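Local structure of cytochrome C2, ISO-2 (Rhodospirillum centenum, 1JDL) at residues 33-37 and 115-119. The protein carries electrons through its covalently bound heme c, donating them to oxidized bacteriochlorophyll in photophosphorylation, and may also serve the respiratory chain. Sequence-based numbering, arbitrary orientation.
Sequences LTGVI and LKQFS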
loop_
_atom_site.group_PDB
_atom_site.type_symbol
_atom_site.label_atom_id
_atom_site.label_comp_id
_atom_site.label_asym_id
_atom_site.label_seq_id
_atom_site.Cartn_x
_atom_site.Cartn_y
_atom_site.Cartn_z
ATOM N N LEU A 33 8.408 -0.135 -2.875
ATOM C CA LEU A 33 7.736 0.833 -2.022
ATOM C C LEU A 33 8.529 2.100 -1.750
ATOM O O LEU A 33 8.141 2.921 -0.917
ATOM C CB LEU A 33 7.310 0.166 -0.709
ATOM C CG LEU A 33 6.251 -0.929 -0.900
ATOM C CD1 LEU A 33 5.947 -1.581 0.444
ATOM C CD2 LEU A 33 4.986 -0.326 -1.499
ATOM N N THR A 34 9.643 2.269 -2.453
ATOM C CA THR A 34 10.422 3.486 -2.286
ATOM C C THR A 34 9.586 4.614 -2.894
ATOM O O THR A 34 9.105 4.497 -4.023
ATOM C CB THR A 34 11.764 3.395 -3.025
ATOM O OG1 THR A 34 12.495 2.263 -2.542
ATOM C CG2 THR A 34 12.590 4.651 -2.784
ATOM N N GLY A 35 9.389 5.686 -2.133
ATOM C CA GLY A 35 8.615 6.818 -2.618
ATOM C C GLY A 35 7.117 6.575 -2.716
ATOM O O GLY A 35 6.413 7.277 -3.448
ATOM N N VAL A 36 6.620 5.592 -1.973
ATOM C CA VAL A 36 5.194 5.277 -2.013
ATOM C C VAL A 36 4.332 6.318 -1.286
ATOM O O VAL A 36 3.158 6.489 -1.605
ATOM C CB VAL A 36 4.924 3.862 -1.428
ATOM C CG1 VAL A 36 5.220 3.842 0.073
ATOM C CG2 VAL A 36 3.485 3.443 -1.711
ATOM N N ILE A 37 4.909 7.029 -0.321
ATOM C CA ILE A 37 4.135 8.032 0.409
ATOM C C ILE A 37 3.615 9.139 -0.507
ATOM O O ILE A 37 4.384 9.808 -1.211
ATOM C CB ILE A 37 4.963 8.667 1.544
ATOM C CG1 ILE A 37 5.539 7.575 2.447
ATOM C CG2 ILE A 37 4.086 9.621 2.352
ATOM C CD1 ILE A 37 4.499 6.745 3.174
ATOM N N LEU A 115 8.419 3.504 6.341
ATOM C CA LEU A 115 8.228 3.810 4.928
ATOM C C LEU A 115 8.393 5.295 4.633
ATOM O O LEU A 115 8.814 5.665 3.542
ATOM C CB LEU A 115 6.841 3.357 4.466
ATOM C CG LEU A 115 6.627 1.844 4.392
ATOM C CD1 LEU A 115 5.168 1.540 4.075
ATOM C CD2 LEU A 115 7.546 1.255 3.335
ATOM N N LYS A 116 8.052 6.138 5.602
ATOM C CA LYS A 116 8.159 7.584 5.424
ATOM C C LYS A 116 9.604 8.029 5.241
ATOM O O LYS A 116 9.864 9.100 4.693
ATOM C CB LYS A 116 7.552 8.319 6.621
ATOM C CG LYS A 116 6.043 8.192 6.736
ATOM C CD LYS A 116 5.495 9.028 7.889
ATOM C CE LYS A 116 5.474 10.517 7.558
ATOM N NZ LYS A 116 6.825 11.077 7.281
ATOM N N GLN A 117 10.539 7.203 5.702
ATOM C CA GLN A 117 11.962 7.513 5.585
ATOM C C GLN A 117 12.465 7.417 4.152
ATOM O O GLN A 117 13.541 7.926 3.828
ATOM C CB GLN A 117 12.784 6.559 6.451
ATOM C CG GLN A 117 12.545 6.687 7.941
ATOM C CD GLN A 117 13.443 5.764 8.737
ATOM O OE1 GLN A 117 13.402 4.544 8.567
ATOM N NE2 GLN A 117 14.264 6.340 9.607
ATOM N N PHE A 118 11.685 6.761 3.296
ATOM C CA PHE A 118 12.068 6.567 1.903
ATOM C C PHE A 118 11.267 7.399 0.908
ATOM O O PHE A 118 11.259 7.105 -0.290
ATOM C CB PHE A 118 11.945 5.083 1.550
ATOM C CG PHE A 118 12.875 4.198 2.326
ATOM C CD1 PHE A 118 14.155 3.925 1.852
ATOM C CD2 PHE A 118 12.473 3.637 3.536
ATOM C CE1 PHE A 118 15.022 3.102 2.570
ATOM C CE2 PHE A 118 13.330 2.816 4.262
ATOM C CZ PHE A 118 14.607 2.545 3.779
ATOM N N SER A 119 10.593 8.431 1.405
ATOM C CA SER A 119 9.796 9.316 0.563
ATOM C C SER A 119 10.017 10.761 0.992
ATOM O O SER A 119 10.263 11.035 2.167
ATOM C CB SER A 119 8.301 8.982 0.678
ATOM O OG SER A 119 8.003 7.724 0.102
HETATM O O HOH W 1 8.516 5.222 0.890
#
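Ser119 meets the turn 33-36 with its hydroxyl set against the turn's backbone, a compact example of how a chain end can be fastened to a loop by main-chain groups and one small polar side chain. Of the amides near it, Ile37 N makes the hydrogen bond to OG (3.2 Å, N-H...O 149°). With OG anti to its own carbonyl carbon (chi1 -68°), the hydroxyl lies over the glycine of the turn, 2.9 Å from Gly35 CA. Beside it Gly35 N donates to Phe118 O at 3.0 Å, a bent bond whose donor stands above the carbonyl plane, 43° out of it.

Packing flanks these bonds. The CB atoms of Ile37 and Ser119 approach to 3.5 Å, tighter than usual for two carbons, while Ile37 CD1 reaches past them to CB of Leu115 and CG of Lys116. Leu115 CD2 lies against CB of Leu33, on the side facing the heme. Toward the surface, Thr34 CG2 comes near Phe118 O.

A single water joins both segments from within: it donates to Leu33 O and to Leu115 O (2.7 Å) and is hydrogen-bonded to Ser119 OG. Leu33 O also takes the Val36 N-H that closes the type II turn, and Leu115 O takes Phe118 N as the chain leaves helix 105-115. Farther out, Thr34 OG1 is hydrogen-bonded to Gly22 O, and the Phe118 ring meets Tyr114 edge-to-face.

Leu33 lines the heme pocket and touches His19, an axial ligand of the iron. Through these contacts the end of the last helix of this cytochrome c fold is tied to the loop on the histidine side of the heme. The chemistry implies a junction held by two direct hydrogen bonds, one of them bent, and one shared water, with apolar packing of Ile37 and Leu33 alongside.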